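Local coordinates for protein Nrps/pks (PDB 4OPE) that serves as a ketosynthase domain of a modular NRPS/PKS assembly line, probably catalysing the decarboxylative condensation that extends the growing oxazolomycin polyketide chain, at residues 300-305 with 331-336; 461-466 with 570-575; 188-191 with 197-200. All coordinates share one frame; numbering follows the deposited sequence.

Interaction 1 (300-305 with 331-336)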
loop_
_atom_site.group_PDB
_atom_site.type_symbol
_atom_site.label_atom_id
_atom_site.label_comp_id
_atom_site.label_asym_id
_atom_site.label_seq_id
_atom_site.Cartn_x
_atom_site.Cartn_y
_atom_site.Cartn_z
ATOM N N LEU A 300 -2.025 5.441 -28.006
ATOM C CA LEU A 300 -3.114 4.694 -28.578
ATOM C C LEU A 300 -4.316 5.583 -28.766
ATOM O O LEU A 300 -4.636 6.400 -27.928
ATOM C CB LEU A 300 -3.471 3.552 -27.635
ATOM C CG LEU A 300 -4.581 2.583 -28.022
ATOM C CD1 LEU A 300 -4.092 1.653 -29.105
ATOM C CD2 LEU A 300 -4.989 1.745 -26.838
ATOM N N ALA A 301 -4.989 5.397 -29.886
ATOM C CA ALA A 301 -6.208 6.095 -30.192
ATOM C C ALA A 301 -7.318 5.152 -29.911
ATOM O O ALA A 301 -7.165 3.941 -30.099
ATOM C CB ALA A 301 -6.236 6.454 -31.664
ATOM N N PRO A 302 -8.460 5.684 -29.487
ATOM C CA PRO A 302 -9.632 4.864 -29.298
ATOM C C PRO A 302 -9.934 3.978 -30.492
ATOM O O PRO A 302 -10.447 2.897 -30.343
ATOM C CB PRO A 302 -10.729 5.898 -29.089
ATOM C CG PRO A 302 -10.053 7.015 -28.397
ATOM C CD PRO A 302 -8.604 6.987 -28.818
ATOM N N ALA A 303 -9.625 4.432 -31.685
ATOM C CA ALA A 303 -9.932 3.636 -32.875
ATOM C C ALA A 303 -9.156 2.299 -32.909
ATOM O O ALA A 303 -9.570 1.322 -33.540
ATOM C CB ALA A 303 -9.635 4.462 -34.123
ATOM N N ASP A 304 -8.018 2.284 -32.227
ATOM C CA ASP A 304 -7.161 1.116 -32.176
ATOM C C ASP A 304 -7.467 0.210 -31.006
ATOM O O ASP A 304 -6.799 -0.773 -30.852
ATOM C CB ASP A 304 -5.684 1.538 -32.049
ATOM C CG ASP A 304 -5.227 2.493 -33.149
ATOM O OD1 ASP A 304 -5.720 2.380 -34.298
ATOM O OD2 ASP A 304 -4.350 3.343 -32.831
ATOM N N LEU A 305 -8.430 0.542 -30.163
ATOM C CA LEU A 305 -8.677 -0.236 -28.974
ATOM C C LEU A 305 -9.565 -1.418 -29.274
ATOM O O LEU A 305 -10.637 -1.247 -29.780
ATOM C CB LEU A 305 -9.358 0.653 -27.986
ATOM C CG LEU A 305 -9.521 0.150 -26.579
ATOM C CD1 LEU A 305 -8.183 -0.258 -25.993
ATOM C CD2 LEU A 305 -10.095 1.303 -25.796
ATOM N N GLN A 331 -13.623 12.181 -26.044
ATOM C CA GLN A 331 -13.904 13.509 -26.568
ATOM C C GLN A 331 -12.565 14.067 -27.096
ATOM O O GLN A 331 -11.519 13.938 -26.437
ATOM C CB GLN A 331 -14.458 14.382 -25.435
ATOM C CG GLN A 331 -15.472 15.445 -25.792
ATOM C CD GLN A 331 -15.637 16.443 -24.638
ATOM O OE1 GLN A 331 -15.417 16.093 -23.456
ATOM N NE2 GLN A 331 -16.006 17.699 -24.970
ATOM N N GLY A 332 -12.588 14.683 -28.272
ATOM C CA GLY A 332 -11.349 15.157 -28.877
ATOM C C GLY A 332 -10.642 14.083 -29.686
ATOM O O GLY A 332 -9.451 14.167 -29.912
ATOM N N HIS A 333 -11.393 13.074 -30.112
ATOM C CA HIS A 333 -10.893 11.995 -30.933
ATOM C C HIS A 333 -11.987 11.777 -31.936
ATOM O O HIS A 333 -13.152 11.899 -31.599
ATOM C CB HIS A 333 -10.684 10.692 -30.147
ATOM C CG HIS A 333 -9.544 10.733 -29.188
ATOM N ND1 HIS A 333 -8.293 10.255 -29.500
ATOM C CD2 HIS A 333 -9.465 11.188 -27.918
ATOM C CE1 HIS A 333 -7.491 10.405 -28.459
ATOM N NE2 HIS A 333 -8.174 10.988 -27.491
ATOM N N ASP A 334 -11.601 11.477 -33.173
ATOM C CA ASP A 334 -12.542 11.140 -34.240
ATOM C C ASP A 334 -12.918 9.667 -34.132
ATOM O O ASP A 334 -12.069 8.792 -34.258
ATOM C CB ASP A 334 -11.899 11.424 -35.598
ATOM C CG ASP A 334 -12.727 10.915 -36.756
ATOM O OD1 ASP A 334 -13.958 10.730 -36.600
ATOM O OD2 ASP A 334 -12.133 10.704 -37.832
ATOM N N LEU A 335 -14.195 9.399 -33.910
ATOM C CA LEU A 335 -14.618 8.065 -33.517
ATOM C C LEU A 335 -15.499 7.472 -34.551
ATOM O O LEU A 335 -16.428 6.753 -34.214
ATOM C CB LEU A 335 -15.418 8.147 -32.218
ATOM C CG LEU A 335 -14.679 8.811 -31.057
ATOM C CD1 LEU A 335 -15.678 9.397 -30.050
ATOM C CD2 LEU A 335 -13.708 7.801 -30.442
ATOM N N THR A 336 -15.231 7.775 -35.816
ATOM C CA THR A 336 -16.172 7.404 -36.872
ATOM C C THR A 336 -15.933 5.962 -37.306
ATOM O O THR A 336 -14.809 5.566 -37.616
ATOM C CB THR A 336 -16.118 8.383 -38.069
ATOM O OG1 THR A 336 -16.017 9.739 -37.594
ATOM C CG2 THR A 336 -17.378 8.247 -38.920
HETATM O O HOH W 1 -9.660 7.713 -32.575
#
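A beta-alpha-beta crossover in the C-terminal half of the thiolase-like fold is where Pro-302 meets His-333 and Leu-335. Strands 308-309 and 340-343 are parallel neighbours joined through helix 318-329; segment 300-305 leads into the first strand and 331-336 into the second, so the contact pairs the two loops at the same end of the sheet. Residues 302-304 form a short 3-10 segment, carried by the bonds from Asp-304 N to Ala-301 O (2.8 Å) and from Leu-305 N to Pro-302 O (3.1 Å), and Pro-302 projects from it toward the opposing loop.

The main evidence is a CH-pi contact: CD of Pro-302 stands 3.7 Å from the centroid of the His-333 ring and 29° off the ring normal, hence over a face. Its nearest ring atom is ND1, with Pro-302 CD and His-333 ND1 3.4 Å apart. CG of the same proline lies above that face too, displaced toward the rim, and the two side chains cross at roughly a right angle. The imidazole reaches this position because His-333 CG is anti to the carbonyl carbon (chi1 -70°), beside the backbone N.

Leu-335 adds a purely apolar touch, its CD2 methyl meeting Pro-302 CB at 3.8 Å. Phe-330, just after helix 318-329, is touched by both Pro-302 and Leu-335. Elsewhere on the turn, Arg-405 NE binds the carbonyl O of Ala-303.

No direct hydrogen bond joins the loops, and the modest buried area of 160 Å² fits a contact made chiefly by one proline ring. A water supplies the polar link instead: it donates to Asp-334 O at 3.1 Å and accepts a weak bond from Ala-303 N.

Interaction 2 (461-466 with 570-575)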
loop_
_atom_site.group_PDB
_atom_site.type_symbol
_atom_site.label_atom_id
_atom_site.label_comp_id
_atom_site.label_asym_id
_atom_site.label_seq_id
_atom_site.Cartn_x
_atom_site.Cartn_y
_atom_site.Cartn_z
ATOM N N LEU A 461 3.918 -36.140 -4.926
ATOM C CA LEU A 461 4.401 -36.568 -6.248
ATOM C C LEU A 461 3.357 -37.402 -6.911
ATOM O O LEU A 461 3.190 -37.388 -8.116
ATOM C CB LEU A 461 5.621 -37.445 -6.087
ATOM C CG LEU A 461 6.340 -37.877 -7.344
ATOM C CD1 LEU A 461 6.628 -36.641 -8.139
ATOM C CD2 LEU A 461 7.641 -38.550 -6.984
ATOM N N HIS A 462 2.674 -38.160 -6.097
ATOM C CA HIS A 462 1.569 -38.932 -6.558
ATOM C C HIS A 462 0.476 -38.056 -7.167
ATOM O O HIS A 462 0.049 -38.328 -8.291
ATOM C CB HIS A 462 0.982 -39.795 -5.420
ATOM C CG HIS A 462 -0.143 -40.636 -5.889
ATOM N ND1 HIS A 462 0.038 -41.930 -6.328
ATOM C CD2 HIS A 462 -1.435 -40.332 -6.126
ATOM C CE1 HIS A 462 -1.110 -42.400 -6.779
ATOM N NE2 HIS A 462 -2.016 -41.448 -6.673
ATOM N N GLU A 463 0.014 -37.049 -6.432
ATOM C CA GLU A 463 -1.024 -36.141 -6.943
ATOM C C GLU A 463 -0.543 -35.492 -8.225
ATOM O O GLU A 463 -1.231 -35.504 -9.247
ATOM C CB GLU A 463 -1.352 -35.034 -5.955
ATOM C CG GLU A 463 -2.733 -35.078 -5.330
ATOM C CD GLU A 463 -3.246 -33.688 -4.940
ATOM O OE1 GLU A 463 -2.561 -32.959 -4.178
ATOM O OE2 GLU A 463 -4.350 -33.320 -5.397
ATOM N N HIS A 464 0.672 -34.978 -8.172
ATOM C CA HIS A 464 1.301 -34.298 -9.309
ATOM C C HIS A 464 1.329 -35.152 -10.587
ATOM O O HIS A 464 0.916 -34.707 -11.672
ATOM C CB HIS A 464 2.691 -33.862 -8.860
ATOM C CG HIS A 464 3.415 -33.016 -9.832
ATOM N ND1 HIS A 464 2.784 -32.082 -10.616
ATOM C CD2 HIS A 464 4.739 -32.957 -10.141
ATOM C CE1 HIS A 464 3.690 -31.485 -11.373
ATOM N NE2 HIS A 464 4.884 -32.001 -11.106
ATOM N N THR A 465 1.765 -36.397 -10.438
ATOM C CA THR A 465 1.780 -37.365 -11.535
ATOM C C THR A 465 0.396 -37.548 -12.103
ATOM O O THR A 465 0.194 -37.484 -13.314
ATOM C CB THR A 465 2.338 -38.723 -11.079
ATOM O OG1 THR A 465 3.722 -38.577 -10.702
ATOM C CG2 THR A 465 2.283 -39.757 -12.189
ATOM N N ALA A 466 -0.573 -37.747 -11.233
ATOM C CA ALA A 466 -1.989 -37.867 -11.656
ATOM C C ALA A 466 -2.519 -36.626 -12.398
ATOM O O ALA A 466 -3.211 -36.740 -13.423
ATOM C CB ALA A 466 -2.879 -38.162 -10.435
ATOM N N PHE A 570 -0.135 -28.451 -3.754
ATOM C CA PHE A 570 0.133 -28.277 -2.344
ATOM C C PHE A 570 -0.710 -29.204 -1.500
ATOM O O PHE A 570 -1.790 -29.613 -1.885
ATOM C CB PHE A 570 -0.141 -26.835 -1.938
ATOM C CG PHE A 570 0.891 -25.881 -2.432
ATOM C CD1 PHE A 570 2.155 -25.864 -1.868
ATOM C CD2 PHE A 570 0.620 -25.042 -3.482
ATOM C CE1 PHE A 570 3.125 -24.989 -2.331
ATOM C CE2 PHE A 570 1.572 -24.168 -3.950
ATOM C CZ PHE A 570 2.829 -24.119 -3.364
ATOM N N ALA A 571 -0.193 -29.518 -0.327
ATOM C CA ALA A 571 -0.954 -30.293 0.612
ATOM C C ALA A 571 -2.074 -29.409 1.050
ATOM O O ALA A 571 -1.879 -28.196 1.121
ATOM C CB ALA A 571 -0.109 -30.684 1.814
ATOM N N ARG A 572 -3.216 -30.017 1.369
ATOM C CA ARG A 572 -4.364 -29.288 1.903
ATOM C C ARG A 572 -4.682 -29.615 3.370
ATOM O O ARG A 572 -5.663 -30.298 3.645
ATOM C CB ARG A 572 -5.577 -29.546 1.039
ATOM C CG ARG A 572 -5.407 -28.974 -0.340
ATOM C CD ARG A 572 -6.475 -29.464 -1.269
ATOM N NE ARG A 572 -6.012 -30.633 -1.983
ATOM C CZ ARG A 572 -6.796 -31.592 -2.467
ATOM N NH1 ARG A 572 -8.124 -31.546 -2.315
ATOM N NH2 ARG A 572 -6.232 -32.618 -3.108
ATOM N N GLU A 573 -3.863 -29.085 4.287
ATOM C CA GLU A 573 -4.132 -29.128 5.723
ATOM C C GLU A 573 -5.055 -27.967 6.078
ATOM O O GLU A 573 -4.790 -26.817 5.714
ATOM C CB GLU A 573 -2.854 -28.990 6.564
ATOM C CG GLU A 573 -1.675 -29.876 6.154
ATOM C CD GLU A 573 -1.959 -31.369 6.268
ATOM O OE1 GLU A 573 -1.480 -32.150 5.395
ATOM O OE2 GLU A 573 -2.660 -31.752 7.242
ATOM N N ARG A 574 -6.133 -28.292 6.794
ATOM C CA ARG A 574 -7.043 -27.319 7.358
ATOM C C ARG A 574 -6.273 -26.441 8.350
ATOM O O ARG A 574 -5.581 -26.935 9.223
ATOM C CB ARG A 574 -8.201 -28.056 8.006
ATOM C CG ARG A 574 -9.115 -27.171 8.806
ATOM C CD ARG A 574 -10.528 -27.737 8.972
ATOM N NE ARG A 574 -11.354 -26.716 9.598
ATOM C CZ ARG A 574 -12.122 -25.856 8.947
ATOM N NH1 ARG A 574 -12.798 -24.950 9.636
ATOM N NH2 ARG A 574 -12.220 -25.885 7.619
ATOM N N CYS A 575 -6.342 -25.135 8.168
ATOM C CA CYS A 575 -5.790 -24.181 9.127
ATOM C C CYS A 575 -6.834 -23.087 9.328
ATOM O O CYS A 575 -6.952 -22.112 8.560
ATOM C CB CYS A 575 -4.454 -23.589 8.649
ATOM S SG CYS A 575 -3.242 -24.840 8.141
#
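Glu-463 on helix 458-473 and Arg-572 of the C-terminal tail join a helix of the alpha/beta unit that flanks the ketosynthase to the tail returning over the ketosynthase body. Tyr-568, Pro-569, Phe-570 and Arg-572 fit the YPF-x-R motif familiar from polyketide synthase linkers that run back over the ketosynthase, and the tail probably plays that part here.

The tightly packed part belongs to Phe-570. The bond to its CB leads away from the helix, and its ring meets Phe-80, Tyr-568 and Trp-103 edge-to-face. Glu-463 touches the adjoining Pro-569, yet the helix and tail backbones stay well apart: the nearest CA atoms, those of Glu-463 and Phe-570, are 9.2 Å from each other.

The loose side is a salt bridge spanning that separation near solvent, where Arg-572 is exposed. Glu-463 OE2 lies 3.0 Å from Arg-572 NH2, whereas OE1 of Glu-463 is 3.8 Å from that same nitrogen, so a single oxygen and a single nitrogen carry the pairing. Carboxylate and guanidinium planes differ by 32°, and OE2 approaches the guanidinium obliquely. The arginine chain bends at chi3 (-94°) after an extended chi2, which turns its end toward the helix. With an alanine at Glu-463, Arg-572 would probably lose its acidic mate and be freer to swing, while Arg-460 would lose a partner as well. The carboxylate is shared between helix and tail, for Arg-460 forms a second salt bridge, through its NH1, with Glu-463 OE1.

Interaction 3 (188-191 with 197-200)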
loop_
_atom_site.group_PDB
_atom_site.type_symbol
_atom_site.label_atom_id
_atom_site.label_comp_id
_atom_site.label_asym_id
_atom_site.label_seq_id
_atom_site.Cartn_x
_atom_site.Cartn_y
_atom_site.Cartn_z
ATOM N N ARG A 188 6.360 1.044 -12.347
ATOM C CA ARG A 188 7.232 2.195 -12.197
ATOM C C ARG A 188 8.460 1.841 -11.392
ATOM O O ARG A 188 9.496 2.429 -11.583
ATOM C CB ARG A 188 6.507 3.389 -11.602
ATOM C CG ARG A 188 5.397 3.934 -12.518
ATOM C CD ARG A 188 5.898 4.908 -13.595
ATOM N NE ARG A 188 5.141 6.171 -13.591
ATOM C CZ ARG A 188 4.071 6.442 -14.345
ATOM N NH1 ARG A 188 3.542 5.548 -15.191
ATOM N NH2 ARG A 188 3.498 7.628 -14.237
ATOM N N ALA A 189 8.366 0.847 -10.514
ATOM C CA ALA A 189 9.545 0.397 -9.767
ATOM C C ALA A 189 10.541 -0.148 -10.732
ATOM O O ALA A 189 11.724 0.102 -10.608
ATOM C CB ALA A 189 9.173 -0.688 -8.775
ATOM N N ILE A 190 10.068 -0.906 -11.705
ATOM C CA ILE A 190 10.979 -1.472 -12.683
ATOM C C ILE A 190 11.624 -0.356 -13.535
ATOM O O ILE A 190 12.801 -0.317 -13.619
ATOM C CB ILE A 190 10.305 -2.553 -13.537
ATOM C CG1 ILE A 190 9.943 -3.762 -12.653
ATOM C CG2 ILE A 190 11.226 -2.966 -14.668
ATOM C CD1 ILE A 190 9.031 -4.778 -13.305
ATOM N N ARG A 191 10.843 0.548 -14.123
ATOM C CA ARG A 191 11.385 1.690 -14.874
ATOM C C ARG A 191 12.353 2.516 -14.056
ATOM O O ARG A 191 13.394 2.885 -14.546
ATOM C CB ARG A 191 10.276 2.606 -15.412
ATOM C CG ARG A 191 9.470 1.991 -16.540
ATOM C CD ARG A 191 8.531 2.971 -17.226
ATOM N NE ARG A 191 7.216 3.036 -16.561
ATOM C CZ ARG A 191 6.103 2.354 -16.919
ATOM N NH1 ARG A 191 4.968 2.528 -16.228
ATOM N NH2 ARG A 191 6.080 1.497 -17.955
ATOM N N VAL A 197 12.511 -7.224 -11.948
ATOM C CA VAL A 197 11.389 -8.086 -12.125
ATOM C C VAL A 197 10.469 -7.748 -10.982
ATOM O O VAL A 197 10.965 -7.317 -9.922
ATOM C CB VAL A 197 11.845 -9.529 -12.008
ATOM C CG1 VAL A 197 10.656 -10.478 -11.957
ATOM C CG2 VAL A 197 12.732 -9.855 -13.177
ATOM N N ALA A 198 9.154 -7.891 -11.188
ATOM C CA ALA A 198 8.186 -7.612 -10.099
ATOM C C ALA A 198 7.002 -8.551 -10.034
ATOM O O ALA A 198 6.504 -8.989 -11.052
ATOM C CB ALA A 198 7.677 -6.192 -10.226
ATOM N N VAL A 199 6.555 -8.873 -8.843
ATOM C CA VAL A 199 5.297 -9.603 -8.693
ATOM C C VAL A 199 4.258 -8.585 -8.356
ATOM O O VAL A 199 4.439 -7.871 -7.402
ATOM C CB VAL A 199 5.370 -10.562 -7.517
ATOM C CG1 VAL A 199 4.021 -11.165 -7.188
ATOM C CG2 VAL A 199 6.380 -11.629 -7.825
ATOM N N ALA A 200 3.184 -8.491 -9.127
ATOM C CA ALA A 200 2.041 -7.602 -8.755
ATOM C C ALA A 200 0.819 -8.436 -8.645
ATOM O O ALA A 200 0.521 -9.208 -9.544
ATOM C CB ALA A 200 1.799 -6.561 -9.840
#
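Helix 178-192 approaches strand 197-204 most closely, within these segments, at Ile-190 and Val-197, whose CA atoms are 6.7 Å apart. The two elements are consecutive in the chain and belong to a helix-on-sheet layer of the thiolase-like fold, in the N-terminal half. In ketosynthases this helix follows the nucleophile loop.

Ile-190 supplies the helix side of the contact. Its CG1 is anti to the carbonyl carbon (chi1 -66°), and chi2 of 168° stretches CD1 away from the helix so that the end methyl lands on the strand. There Ile-190 CD1 meets the methyl CB of Ala-198 at 3.6 Å. CD1 also rests against the strand backbone: Ile-190 CD1 is 3.8 Å from Ala-198 N, and Val-197 C lies 4.0 Å from Ile-190 CD1. The alternation of the strand explains the choice of partner: Ala-198 directs its CB toward the helix, while Val-197 points away and packs on Leu-247 and Thr-121.

Around this methyl pair, Leu-248 of the adjoining strand 242-250 and Ile-9 of strand 9-17, next in the sheet, also touch Ile-190, extending the apolar layer. Arg-188, on the same helix, makes a salt bridge through NH2 to Asp-194 OD1 of the second subunit.

All three touching residues are buried, and no hydrogen bond crosses the contact. The strand's polar backbone is occupied within the sheet, where Ala-198 pairs with Leu-248 and Val-197 with Gly-122. Between these two segments the packing is therefore apolar; a weak hydrogen bond from Arg-250 NH2 to Arg-191 O adds a polar link to the sheet.

How the interactions relate
Following the chain from the N terminus, interaction 3 comes first and closes a short connection of five residues between helix 178-192 and strand 197-204. Interaction 1 then closes a loop of 25 residues that includes strand 308-309 and helix 318-329. Interaction 2 closes last, across 103 residues, bringing the C-terminal tail back to helix 458-473. The three are strictly in series: none nests in or crosses another. Interactions 1 and 3 serve the ketosynthase core, with centres about 29 Å apart, whereas interaction 2 ties the C-terminal tail to the flanking alpha/beta unit. Interactions 1 and 2 lie on opposite sides of the chain's centre, their own centres about 50 Å apart.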